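Local coordinates for tungstate ABC transporter, periplasmic tungstate-binding protein (Geobacter sulfurreducens, PDB 3LR1) that probably captures tungstate in the periplasm and hands it to an ABC transporter for uptake into the cell, at residues Leu20-Phe28 with Tyr223-Ile233; Ile88-Ile98 with Ala107-Ala116. One frame throughout, in Å; residues are numbered along the deposited sequence.

Contact 1 (Leu20-Phe28 with Tyr223-Ile233)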
ATOM      1  N   LEU A  20       1.464  -0.990  10.731  1.00 18.02           N
ATOM      2  CA  LEU A  20       2.836  -0.514  10.880  1.00 17.11           C
ATOM      3  C   LEU A  20       2.907   0.812  11.616  1.00 17.28           C
ATOM      4  O   LEU A  20       3.775   0.990  12.508  1.00 16.90           O
ATOM      5  CB  LEU A  20       3.499  -0.333   9.520  1.00 16.32           C
ATOM      6  CG  LEU A  20       4.874   0.330   9.426  1.00 16.00           C
ATOM      7  CD1 LEU A  20       5.879  -0.428  10.198  1.00 14.53           C
ATOM      8  CD2 LEU A  20       5.328   0.455   7.976  1.00 18.84           C
ATOM      9  N   LEU A  21       2.054   1.740  11.214  1.00 18.16           N
ATOM     10  CA  LEU A  21       2.116   3.103  11.759  1.00 19.97           C
ATOM     11  C   LEU A  21       1.901   3.169  13.263  1.00 20.31           C
ATOM     12  O   LEU A  21       2.502   3.983  13.904  1.00 21.38           O
ATOM     13  CB  LEU A  21       1.154   4.030  11.003  1.00 20.61           C
ATOM     14  CG  LEU A  21       1.519   4.205   9.517  1.00 18.81           C
ATOM     15  CD1 LEU A  21       0.464   5.101   8.814  1.00 22.04           C
ATOM     16  CD2 LEU A  21       2.940   4.677   9.286  1.00 19.19           C
ATOM     17  N   LYS A  22       1.082   2.280  13.834  1.00 21.15           N
ATOM     18  CA  LYS A  22       0.856   2.219  15.236  1.00 22.77           C
ATOM     19  C   LYS A  22       2.129   1.918  16.057  1.00 22.21           C
ATOM     20  O   LYS A  22       2.260   2.369  17.158  1.00 23.18           O
ATOM     21  CB  LYS A  22      -0.288   1.219  15.533  1.00 25.49           C
ATOM     22  CG  LYS A  22      -1.020   1.540  16.809  1.00 29.99           C
ATOM     23  CD  LYS A  22      -2.372   0.746  16.890  1.00 37.24           C
ATOM     24  CE  LYS A  22      -2.226  -0.737  16.425  1.00 41.46           C
ATOM     25  NZ  LYS A  22      -1.052  -1.509  17.010  1.00 44.43           N
ATOM     26  N   VAL A  23       3.089   1.235  15.475  1.00 20.66           N
ATOM     27  CA  VAL A  23       4.367   0.893  16.081  1.00 20.33           C
ATOM     28  C   VAL A  23       5.489   1.886  15.651  1.00 17.99           C
ATOM     29  O   VAL A  23       6.320   2.289  16.449  1.00 16.24           O
ATOM     30  CB  VAL A  23       4.720  -0.562  15.699  1.00 21.48           C
ATOM     31  CG1 VAL A  23       6.048  -0.952  16.262  1.00 23.09           C
ATOM     32  CG2 VAL A  23       3.606  -1.554  16.230  1.00 22.98           C
ATOM     33  N   LEU A  24       5.462   2.338  14.402  1.00 16.96           N
ATOM     34  CA  LEU A  24       6.492   3.214  13.870  1.00 16.26           C
ATOM     35  C   LEU A  24       6.426   4.633  14.443  1.00 14.70           C
ATOM     36  O   LEU A  24       7.482   5.257  14.680  1.00 15.06           O
ATOM     37  CB  LEU A  24       6.372   3.274  12.329  1.00 16.36           C
ATOM     38  CG  LEU A  24       7.437   4.025  11.540  1.00 16.14           C
ATOM     39  CD1 LEU A  24       8.861   3.474  11.743  1.00 14.94           C
ATOM     40  CD2 LEU A  24       7.071   3.970  10.085  1.00 15.84           C
ATOM     41  N   LEU A  25       5.222   5.189  14.608  1.00 14.05           N
ATOM     42  CA  LEU A  25       5.098   6.586  14.977  1.00 12.80           C
ATOM     43  C   LEU A  25       5.369   6.983  16.465  1.00 13.68           C
ATOM     44  O   LEU A  25       5.898   8.038  16.712  1.00 13.31           O
ATOM     45  CB  LEU A  25       3.759   7.177  14.483  1.00 13.28           C
ATOM     46  CG  LEU A  25       3.534   7.125  12.967  1.00 14.83           C
ATOM     47  CD1 LEU A  25       2.034   7.596  12.575  1.00 18.66           C
ATOM     48  CD2 LEU A  25       4.573   7.962  12.271  1.00 15.17           C
ATOM     49  N   PRO A  26       4.977   6.172  17.453  1.00 14.63           N
ATOM     50  CA  PRO A  26       5.168   6.644  18.832  1.00 14.52           C
ATOM     51  C   PRO A  26       6.563   7.090  19.284  1.00 13.99           C
ATOM     52  O   PRO A  26       6.676   8.129  19.992  1.00 12.89           O
ATOM     53  CB  PRO A  26       4.594   5.525  19.669  1.00 16.63           C
ATOM     54  CG  PRO A  26       3.468   4.971  18.807  1.00 15.40           C
ATOM     55  CD  PRO A  26       4.101   4.986  17.401  1.00 15.70           C
ATOM     56  N   PRO A  27       7.623   6.374  18.899  1.00 13.83           N
ATOM     57  CA  PRO A  27       8.935   6.913  19.268  1.00 13.27           C
ATOM     58  C   PRO A  27       9.234   8.272  18.690  1.00 11.68           C
ATOM     59  O   PRO A  27       9.840   9.074  19.362  1.00 10.82           O
ATOM     60  CB  PRO A  27       9.892   5.901  18.706  1.00 15.98           C
ATOM     61  CG  PRO A  27       9.017   4.625  18.533  1.00 15.59           C
ATOM     62  CD  PRO A  27       7.738   5.131  18.096  1.00 14.00           C
ATOM     63  N   PHE A  28       8.792   8.536  17.456  1.00 12.09           N
ATOM     64  CA  PHE A  28       8.905   9.881  16.843  1.00 11.53           C
ATOM     65  C   PHE A  28       8.071  10.892  17.606  1.00 10.99           C
ATOM     66  O   PHE A  28       8.533  12.020  17.877  1.00 10.39           O
ATOM     67  CB  PHE A  28       8.495   9.837  15.382  1.00 13.07           C
ATOM     68  CG  PHE A  28       8.532  11.153  14.691  1.00 12.96           C
ATOM     69  CD1 PHE A  28       9.735  11.641  14.259  1.00 12.33           C
ATOM     70  CD2 PHE A  28       7.360  11.953  14.573  1.00 13.98           C
ATOM     71  CE1 PHE A  28       9.818  12.926  13.664  1.00 12.64           C
ATOM     72  CE2 PHE A  28       7.383  13.202  13.948  1.00 15.72           C
ATOM     73  CZ  PHE A  28       8.602  13.706  13.493  1.00 15.71           C
ATOM     74  N   TYR A 223      13.600  10.107  10.283  1.00 17.62           N
ATOM     75  CA  TYR A 223      13.321   9.101  11.294  1.00 16.78           C
ATOM     76  C   TYR A 223      12.961   7.776  10.687  1.00 15.49           C
ATOM     77  O   TYR A 223      13.541   6.756  11.048  1.00 15.72           O
ATOM     78  CB  TYR A 223      12.277   9.582  12.329  1.00 15.72           C
ATOM     79  CG  TYR A 223      11.721   8.411  13.137  1.00 17.29           C
ATOM     80  CD1 TYR A 223      12.423   7.835  14.196  1.00 20.11           C
ATOM     81  CD2 TYR A 223      10.495   7.896  12.827  1.00 16.36           C
ATOM     82  CE1 TYR A 223      11.870   6.751  14.924  1.00 18.98           C
ATOM     83  CE2 TYR A 223       9.962   6.818  13.525  1.00 17.64           C
ATOM     84  CZ  TYR A 223      10.649   6.262  14.543  1.00 17.43           C
ATOM     85  OH  TYR A 223      10.109   5.202  15.146  1.00 17.03           O
ATOM     86  N   VAL A 224      11.975   7.789   9.815  1.00 15.47           N
ATOM     87  CA  VAL A 224      11.470   6.614   9.146  1.00 16.14           C
ATOM     88  C   VAL A 224      12.574   5.941   8.342  1.00 17.40           C
ATOM     89  O   VAL A 224      12.653   4.778   8.330  1.00 19.08           O
ATOM     90  CB  VAL A 224      10.222   6.985   8.298  1.00 15.16           C
ATOM     91  CG1 VAL A 224       9.821   5.884   7.462  1.00 19.50           C
ATOM     92  CG2 VAL A 224       9.030   7.458   9.231  1.00 15.16           C
ATOM     93  N   THR A 225      13.462   6.680   7.713  1.00 19.38           N
ATOM     94  CA  THR A 225      14.572   6.083   6.952  1.00 20.65           C
ATOM     95  C   THR A 225      15.842   5.924   7.768  1.00 20.85           C
ATOM     96  O   THR A 225      16.903   5.519   7.252  1.00 20.58           O
ATOM     97  CB  THR A 225      14.864   6.954   5.712  1.00 20.99           C
ATOM     98  OG1 THR A 225      15.226   8.295   6.118  1.00 20.70           O
ATOM     99  CG2 THR A 225      13.625   6.972   4.797  1.00 20.19           C
ATOM    100  N   GLY A 226      15.786   6.316   9.030  1.00 21.77           N
ATOM    101  CA  GLY A 226      16.936   6.143   9.922  1.00 22.16           C
ATOM    102  C   GLY A 226      16.996   4.797  10.590  1.00 22.75           C
ATOM    103  O   GLY A 226      16.096   3.960  10.438  1.00 22.85           O
ATOM    104  N   PRO A 227      18.072   4.553  11.344  1.00 23.55           N
ATOM    105  CA  PRO A 227      18.233   3.228  11.908  1.00 24.15           C
ATOM    106  C   PRO A 227      17.063   2.769  12.803  1.00 23.19           C
ATOM    107  O   PRO A 227      16.726   1.589  12.767  1.00 22.88           O
ATOM    108  CB  PRO A 227      19.574   3.316  12.717  1.00 25.51           C
ATOM    109  CG  PRO A 227      20.131   4.654  12.489  1.00 25.09           C
ATOM    110  CD  PRO A 227      19.081   5.507  11.817  1.00 24.35           C
ATOM    111  N   GLU A 228      16.467   3.663  13.596  1.00 22.64           N
ATOM    112  CA  GLU A 228      15.403   3.240  14.524  1.00 22.60           C
ATOM    113  C   GLU A 228      14.185   2.890  13.720  1.00 21.33           C
ATOM    114  O   GLU A 228      13.594   1.837  13.926  1.00 21.71           O
ATOM    115  CB  GLU A 228      15.033   4.301  15.552  1.00 23.06           C
ATOM    116  CG  GLU A 228      14.072   3.724  16.591  1.00 26.75           C
ATOM    117  CD  GLU A 228      13.695   4.711  17.668  1.00 30.98           C
ATOM    118  OE1 GLU A 228      14.162   5.899  17.608  1.00 32.67           O
ATOM    119  OE2 GLU A 228      12.952   4.261  18.586  1.00 29.81           O
ATOM    120  N   GLY A 229      13.860   3.749  12.754  1.00 21.19           N
ATOM    121  CA  GLY A 229      12.727   3.535  11.873  1.00 20.27           C
ATOM    122  C   GLY A 229      12.871   2.249  11.080  1.00 19.91           C
ATOM    123  O   GLY A 229      11.944   1.413  11.026  1.00 18.02           O
ATOM    124  N   LEU A 230      14.042   2.052  10.481  1.00 20.60           N
ATOM    125  CA  LEU A 230      14.267   0.848   9.692  1.00 21.79           C
ATOM    126  C   LEU A 230      14.149  -0.416  10.523  1.00 22.12           C
ATOM    127  O   LEU A 230      13.581  -1.400  10.074  1.00 23.24           O
ATOM    128  CB  LEU A 230      15.631   0.873   9.037  1.00 23.30           C
ATOM    129  CG  LEU A 230      15.862   1.906   7.934  1.00 24.27           C
ATOM    130  CD1 LEU A 230      17.399   1.975   7.575  1.00 28.40           C
ATOM    131  CD2 LEU A 230      15.035   1.461   6.746  1.00 27.60           C
ATOM    132  N   LYS A 231      14.640  -0.387  11.750  1.00 23.34           N
ATOM    133  CA  LYS A 231      14.554  -1.529  12.611  1.00 24.15           C
ATOM    134  C   LYS A 231      13.117  -1.880  12.937  1.00 22.99           C
ATOM    135  O   LYS A 231      12.749  -3.036  12.962  1.00 23.36           O
ATOM    136  CB  LYS A 231      15.346  -1.319  13.904  1.00 24.71           C
ATOM    137  CG  LYS A 231      15.502  -2.619  14.631  1.00 30.32           C
ATOM    138  CD  LYS A 231      16.317  -2.433  15.911  1.00 34.34           C
ATOM    139  CE  LYS A 231      15.986  -3.503  16.975  1.00 37.91           C
ATOM    140  NZ  LYS A 231      15.732  -2.861  18.340  1.00 41.23           N
ATOM    141  N   ILE A 232      12.280  -0.884  13.172  1.00 22.20           N
ATOM    142  CA  ILE A 232      10.895  -1.167  13.436  1.00 22.37           C
ATOM    143  C   ILE A 232      10.240  -1.776  12.198  1.00 23.07           C
ATOM    144  O   ILE A 232       9.461  -2.744  12.302  1.00 21.88           O
ATOM    145  CB  ILE A 232      10.121   0.124  13.844  1.00 22.45           C
ATOM    146  CG1 ILE A 232      10.575   0.536  15.259  1.00 22.85           C
ATOM    147  CG2 ILE A 232       8.592  -0.141  13.736  1.00 21.01           C
ATOM    148  CD1 ILE A 232      10.074   1.911  15.745  1.00 22.03           C
ATOM    149  N   ILE A 233      10.561  -1.201  11.032  1.00 22.77           N
ATOM    150  CA  ILE A 233       9.930  -1.647   9.784  1.00 24.81           C
ATOM    151  C   ILE A 233      10.376  -3.062   9.481  1.00 27.50           C
ATOM    152  O   ILE A 233       9.566  -3.888   9.050  1.00 28.30           O
ATOM    153  CB  ILE A 233      10.239  -0.673   8.614  1.00 24.24           C
ATOM    154  CG1 ILE A 233       9.564   0.687   8.897  1.00 21.18           C
ATOM    155  CG2 ILE A 233       9.817  -1.254   7.243  1.00 25.51           C
ATOM    156  CD1 ILE A 233      10.131   1.807   8.022  1.00 20.88           C
TER
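Tyr223 lays one face of its ring under the CB of Phe28, a CH-pi contact with that carbon 4.0 Å from the centroid of the Tyr223 ring. Tyr223 OH donates to Leu24 O at 2.7 Å, in the carbonyl plane. Pro26 and Pro27 kink the helix here and Phe28 N stands 4.5 Å from Leu24 O, so the tyrosine hydroxyl takes the place of the missing helical donor. A phenylalanine here would probably keep the ring packing but leave Leu24 O without this donor. Val224 follows, its CG2 4.1 Å from Leu24 CD2. After the turn at Gly226, Glu228 stretches out, CG opposite the backbone N (chi1 -172°), and lays OE2 against Pro27 CB at 3.5 Å. Leu24 CD1 rests 3.8 Å from Gly229 O, and Leu24 sits as a knob among Val224, Gly229, Ile232 and Ile233. Ile232 turns CG2 onto Val23 CG1 (3.7 Å) and its CD1 touches Pro27 CG, while Ile233 CG1 meets both Leu20 and Leu24. Segments 20-28 and 227-233, parts of helices 20-32 and 227-235, run nearly antiparallel (159°), a helix pair with Leu24 as its knob, flanking the sheet of one lobe of a periplasmic binding protein.

Contact 2 (Ile88-Ile98 with Ala107-Ala116)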
ATOM      1  N   ILE A  88      -0.403 -13.894  -3.236  1.00 15.62           N
ATOM      2  CA  ILE A  88      -1.677 -14.270  -3.803  1.00 14.87           C
ATOM      3  C   ILE A  88      -2.359 -15.169  -2.757  1.00 15.76           C
ATOM      4  O   ILE A  88      -1.809 -16.194  -2.283  1.00 16.17           O
ATOM      5  CB  ILE A  88      -1.598 -14.959  -5.211  1.00 15.20           C
ATOM      6  CG1 ILE A  88      -0.759 -14.094  -6.195  1.00 15.79           C
ATOM      7  CG2 ILE A  88      -3.069 -15.271  -5.771  1.00 17.36           C
ATOM      8  CD1 ILE A  88      -0.344 -14.716  -7.512  1.00 14.39           C
ATOM      9  N   VAL A  89      -3.564 -14.747  -2.375  1.00 16.22           N
ATOM     10  CA  VAL A  89      -4.385 -15.477  -1.471  1.00 15.39           C
ATOM     11  C   VAL A  89      -5.607 -16.033  -2.202  1.00 16.35           C
ATOM     12  O   VAL A  89      -6.028 -15.556  -3.252  1.00 15.23           O
ATOM     13  CB  VAL A  89      -4.850 -14.613  -0.237  1.00 16.60           C
ATOM     14  CG1 VAL A  89      -3.629 -14.155   0.683  1.00 15.06           C
ATOM     15  CG2 VAL A  89      -5.758 -13.468  -0.646  1.00 17.84           C
ATOM     16  N   GLY A  90      -6.159 -17.068  -1.612  1.00 16.12           N
ATOM     17  CA  GLY A  90      -7.310 -17.725  -2.164  1.00 17.90           C
ATOM     18  C   GLY A  90      -7.846 -18.813  -1.232  1.00 18.78           C
ATOM     19  O   GLY A  90      -7.320 -19.018  -0.152  1.00 17.67           O
ATOM     20  N   PRO A  91      -8.875 -19.520  -1.639  1.00 20.74           N
ATOM     21  CA  PRO A  91      -9.466 -20.562  -0.818  1.00 22.08           C
ATOM     22  C   PRO A  91      -8.514 -21.664  -0.411  1.00 23.11           C
ATOM     23  O   PRO A  91      -7.683 -22.014  -1.177  1.00 22.67           O
ATOM     24  CB  PRO A  91     -10.540 -21.118  -1.721  1.00 22.45           C
ATOM     25  CG  PRO A  91     -10.265 -20.623  -3.001  1.00 23.27           C
ATOM     26  CD  PRO A  91      -9.585 -19.363  -2.889  1.00 20.68           C
ATOM     27  N   LYS A  92      -8.633 -22.192   0.782  1.00 23.92           N
ATOM     28  CA  LYS A  92      -7.617 -23.090   1.272  1.00 25.35           C
ATOM     29  C   LYS A  92      -7.464 -24.395   0.506  1.00 25.65           C
ATOM     30  O   LYS A  92      -6.503 -25.093   0.685  1.00 25.17           O
ATOM     31  CB  LYS A  92      -7.742 -23.328   2.757  1.00 25.94           C
ATOM     32  CG  LYS A  92      -8.773 -24.309   3.203  1.00 29.54           C
ATOM     33  CD  LYS A  92      -8.567 -24.516   4.650  1.00 32.36           C
ATOM     34  CE  LYS A  92      -9.700 -25.207   5.327  1.00 33.99           C
ATOM     35  NZ  LYS A  92      -9.125 -26.203   6.246  1.00 37.00           N
ATOM     36  N   ASN A  93      -8.411 -24.671  -0.372  1.00 24.87           N
ATOM     37  CA  ASN A  93      -8.377 -25.833  -1.238  1.00 25.72           C
ATOM     38  C   ASN A  93      -7.965 -25.533  -2.683  1.00 25.58           C
ATOM     39  O   ASN A  93      -8.050 -26.364  -3.540  1.00 25.34           O
ATOM     40  CB  ASN A  93      -9.715 -26.576  -1.164  1.00 20.00           C
ATOM     41  CG  ASN A  93     -10.715 -26.040  -2.091  1.00 20.00           C
ATOM     42  OD1 ASN A  93     -11.440 -26.772  -2.704  1.00 20.00           O
ATOM     43  ND2 ASN A  93     -10.750 -24.763  -2.219  1.00 20.00           N
ATOM     44  N   ASP A  94      -7.546 -24.305  -2.922  1.00 25.30           N
ATOM     45  CA  ASP A  94      -6.815 -23.903  -4.088  1.00 24.83           C
ATOM     46  C   ASP A  94      -7.211 -24.652  -5.333  1.00 25.58           C
ATOM     47  O   ASP A  94      -6.457 -25.429  -5.810  1.00 24.31           O
ATOM     48  CB  ASP A  94      -5.328 -24.099  -3.787  1.00 24.75           C
ATOM     49  CG  ASP A  94      -4.434 -23.666  -4.903  1.00 22.64           C
ATOM     50  OD1 ASP A  94      -4.867 -23.008  -5.808  1.00 20.92           O
ATOM     51  OD2 ASP A  94      -3.294 -24.038  -4.873  1.00 23.08           O
ATOM     52  N   PRO A  95      -8.391 -24.390  -5.866  1.00 26.96           N
ATOM     53  CA  PRO A  95      -8.897 -25.152  -7.023  1.00 27.49           C
ATOM     54  C   PRO A  95      -8.070 -24.960  -8.285  1.00 27.32           C
ATOM     55  O   PRO A  95      -8.010 -25.877  -9.134  1.00 27.22           O
ATOM     56  CB  PRO A  95     -10.292 -24.571  -7.255  1.00 28.05           C
ATOM     57  CG  PRO A  95     -10.647 -23.858  -6.038  1.00 28.12           C
ATOM     58  CD  PRO A  95      -9.421 -23.480  -5.318  1.00 27.53           C
ATOM     59  N   ALA A  96      -7.466 -23.781  -8.421  1.00 25.48           N
ATOM     60  CA  ALA A  96      -6.624 -23.493  -9.561  1.00 25.44           C
ATOM     61  C   ALA A  96      -5.211 -24.105  -9.416  1.00 24.59           C
ATOM     62  O   ALA A  96      -4.435 -24.125 -10.360  1.00 25.42           O
ATOM     63  CB  ALA A  96      -6.571 -21.976  -9.798  1.00 26.10           C
ATOM     64  N   GLY A  97      -4.889 -24.608  -8.227  1.00 23.01           N
ATOM     65  CA  GLY A  97      -3.597 -25.228  -7.973  1.00 22.24           C
ATOM     66  C   GLY A  97      -2.457 -24.252  -8.076  1.00 21.09           C
ATOM     67  O   GLY A  97      -1.365 -24.587  -8.552  1.00 21.33           O
ATOM     68  N   ILE A  98      -2.673 -23.035  -7.601  1.00 20.21           N
ATOM     69  CA  ILE A  98      -1.625 -22.021  -7.716  1.00 19.82           C
ATOM     70  C   ILE A  98      -0.473 -22.257  -6.752  1.00 19.74           C
ATOM     71  O   ILE A  98       0.610 -21.692  -6.989  1.00 18.94           O
ATOM     72  CB  ILE A  98      -2.104 -20.533  -7.677  1.00 19.61           C
ATOM     73  CG1 ILE A  98      -2.455 -20.070  -6.289  1.00 19.73           C
ATOM     74  CG2 ILE A  98      -3.216 -20.249  -8.685  1.00 19.78           C
ATOM     75  CD1 ILE A  98      -2.636 -18.573  -6.211  1.00 21.63           C
ATOM     76  N   ALA A 107       1.349 -17.994 -11.641  1.00 16.06           N
ATOM     77  CA  ALA A 107       0.153 -18.180 -10.790  1.00 15.01           C
ATOM     78  C   ALA A 107      -1.036 -17.490 -11.427  1.00 16.03           C
ATOM     79  O   ALA A 107      -2.139 -18.040 -11.482  1.00 16.78           O
ATOM     80  CB  ALA A 107       0.392 -17.634  -9.305  1.00 13.34           C
ATOM     81  N   LEU A 108      -0.844 -16.261 -11.884  1.00 17.50           N
ATOM     82  CA  LEU A 108      -1.964 -15.510 -12.453  1.00 19.13           C
ATOM     83  C   LEU A 108      -2.409 -16.220 -13.757  1.00 20.40           C
ATOM     84  O   LEU A 108      -3.608 -16.443 -13.998  1.00 19.27           O
ATOM     85  CB  LEU A 108      -1.570 -14.049 -12.686  1.00 19.25           C
ATOM     86  CG  LEU A 108      -1.237 -13.237 -11.418  1.00 21.86           C
ATOM     87  CD1 LEU A 108      -0.861 -11.737 -11.824  1.00 25.13           C
ATOM     88  CD2 LEU A 108      -2.386 -13.241 -10.446  1.00 21.86           C
ATOM     89  N   LYS A 109      -1.437 -16.633 -14.567  1.00 22.11           N
ATOM     90  CA  LYS A 109      -1.778 -17.287 -15.829  1.00 23.07           C
ATOM     91  C   LYS A 109      -2.563 -18.598 -15.597  1.00 23.30           C
ATOM     92  O   LYS A 109      -3.479 -18.908 -16.367  1.00 22.75           O
ATOM     93  CB  LYS A 109      -0.529 -17.504 -16.660  1.00 24.41           C
ATOM     94  CG  LYS A 109      -0.726 -17.320 -18.192  1.00 28.61           C
ATOM     95  CD  LYS A 109      -1.339 -18.515 -18.871  1.00 33.06           C
ATOM     96  CE  LYS A 109      -1.123 -18.488 -20.424  1.00 34.67           C
ATOM     97  NZ  LYS A 109      -1.157 -19.843 -21.040  1.00 35.68           N
ATOM     98  N   LEU A 110      -2.202 -19.363 -14.561  1.00 22.96           N
ATOM     99  CA  LEU A 110      -3.010 -20.518 -14.086  1.00 23.38           C
ATOM    100  C   LEU A 110      -4.450 -20.090 -13.784  1.00 23.64           C
ATOM    101  O   LEU A 110      -5.393 -20.810 -14.154  1.00 23.58           O
ATOM    102  CB  LEU A 110      -2.412 -21.178 -12.831  1.00 23.14           C
ATOM    103  CG  LEU A 110      -1.657 -22.511 -12.741  1.00 25.60           C
ATOM    104  CD1 LEU A 110      -1.307 -23.156 -14.074  1.00 26.78           C
ATOM    105  CD2 LEU A 110      -0.390 -22.403 -11.877  1.00 25.49           C
ATOM    106  N   LEU A 111      -4.622 -18.949 -13.119  1.00 23.64           N
ATOM    107  CA  LEU A 111      -5.973 -18.401 -12.826  1.00 23.99           C
ATOM    108  C   LEU A 111      -6.753 -18.074 -14.091  1.00 24.18           C
ATOM    109  O   LEU A 111      -7.891 -18.527 -14.259  1.00 25.66           O
ATOM    110  CB  LEU A 111      -5.925 -17.133 -11.916  1.00 24.04           C
ATOM    111  CG  LEU A 111      -5.408 -17.432 -10.510  1.00 23.00           C
ATOM    112  CD1 LEU A 111      -5.292 -16.194  -9.621  1.00 20.77           C
ATOM    113  CD2 LEU A 111      -6.322 -18.447  -9.850  1.00 20.22           C
ATOM    114  N   ALA A 112      -6.147 -17.306 -14.985  1.00 24.61           N
ATOM    115  CA  ALA A 112      -6.805 -16.936 -16.224  1.00 24.94           C
ATOM    116  C   ALA A 112      -7.181 -18.174 -17.058  1.00 25.47           C
ATOM    117  O   ALA A 112      -8.255 -18.209 -17.639  1.00 26.25           O
ATOM    118  CB  ALA A 112      -5.936 -16.005 -17.036  1.00 25.10           C
ATOM    119  N   THR A 113      -6.310 -19.178 -17.088  1.00 25.35           N
ATOM    120  CA  THR A 113      -6.529 -20.404 -17.885  1.00 25.73           C
ATOM    121  C   THR A 113      -7.610 -21.287 -17.294  1.00 25.69           C
ATOM    122  O   THR A 113      -8.465 -21.840 -18.025  1.00 24.95           O
ATOM    123  CB  THR A 113      -5.221 -21.234 -18.004  1.00 25.85           C
ATOM    124  OG1 THR A 113      -4.208 -20.427 -18.608  1.00 25.19           O
ATOM    125  CG2 THR A 113      -5.426 -22.498 -18.882  1.00 26.61           C
ATOM    126  N   LYS A 114      -7.579 -21.458 -15.986  1.00 25.15           N
ATOM    127  CA  LYS A 114      -8.631 -22.189 -15.292  1.00 26.30           C
ATOM    128  C   LYS A 114      -9.975 -21.389 -15.266  1.00 25.57           C
ATOM    129  O   LYS A 114     -11.038 -21.965 -15.043  1.00 25.53           O
ATOM    130  CB  LYS A 114      -8.148 -22.533 -13.857  1.00 27.24           C
ATOM    131  CG  LYS A 114      -9.135 -23.331 -12.971  1.00 29.34           C
ATOM    132  CD  LYS A 114      -9.121 -24.809 -13.266  1.00 32.77           C
ATOM    133  CE  LYS A 114     -10.187 -25.568 -12.437  1.00 35.58           C
ATOM    134  NZ  LYS A 114     -11.217 -26.275 -13.289  1.00 35.62           N
ATOM    135  N   GLY A 115      -9.928 -20.078 -15.514  1.00 24.97           N
ATOM    136  CA  GLY A 115     -11.086 -19.241 -15.361  1.00 24.10           C
ATOM    137  C   GLY A 115     -11.533 -19.099 -13.906  1.00 24.54           C
ATOM    138  O   GLY A 115     -12.733 -18.957 -13.661  1.00 24.28           O
ATOM    139  N   ALA A 116     -10.576 -19.111 -12.950  1.00 23.97           N
ATOM    140  CA  ALA A 116     -10.861 -18.977 -11.525  1.00 24.01           C
ATOM    141  C   ALA A 116     -11.108 -17.512 -11.173  1.00 23.67           C
ATOM    142  O   ALA A 116     -10.407 -16.611 -11.645  1.00 24.46           O
ATOM    143  CB  ALA A 116      -9.717 -19.519 -10.677  1.00 23.65           C
TER
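Ala96 pushes its methyl against the side of helix 104-114, where Leu111 CD2 meets Ala96 CB at 3.5 Å and Ala116 CB lies on that methyl as well. The loop thus offers a small bump, and the hollow that takes it is made by Leu111, the aliphatic part of Lys114 and Ala116 past the helix end. Leu110 packs beside the loop backbone instead, its CG 4.0 Å from Ala96 O. Ile98 is the broader bump: its CG2 settles over the helix between Ala107 O, 3.7 Å away, and Leu111 CD2, while its CB faces the methyl of Ala107. With CG1 placed between the backbone N and carbonyl carbon (chi1 76°), Ile98 leaves CG2 as the branch that meets the helix. Farther back, Ile88 sends CD1 into the shallow dip at small Ala107, 3.5 Å from Ala107 CB, and Leu108 crosses it at a slant with CD2. The loop's shape is held from within: Ile98 N donates to the syn lone pair of Asp94 OD1 at 2.8 Å, across the type I turn from Asp94 to Gly97. The helix stops in a Schellman motif with Gly115 as C-prime residue, which brings Ala116 round to the loop. The hydroxyl of Tyr167, on strand 167-171, is hydrogen-bonded to Asp94 OD1 and Ala96 N; Leu188 of strand 186-190 touches Ile98, and helix 126-137 lies against Leu108.

Overall arrangement
Contact 1 and contact 2 lie on opposite sides of the chain's centre, their centres 36 Å apart and their nearest atoms about 17 Å apart. Along the chain, both segments of contact 2 fall between the two of contact 1, which joins residues near the start to residues at the C-terminal end. Strand 78-90 links them: its early part, at Val81 and Tyr83, packs on the helices of contact 1, and its end, at Ile88, enters contact 2. Each contact thus appears to belong to a different lobe, and in this family the ligand is held in the cleft between the two; a bound tungsten ion lies about 12 Å from the side chain of Leu20 in contact 1.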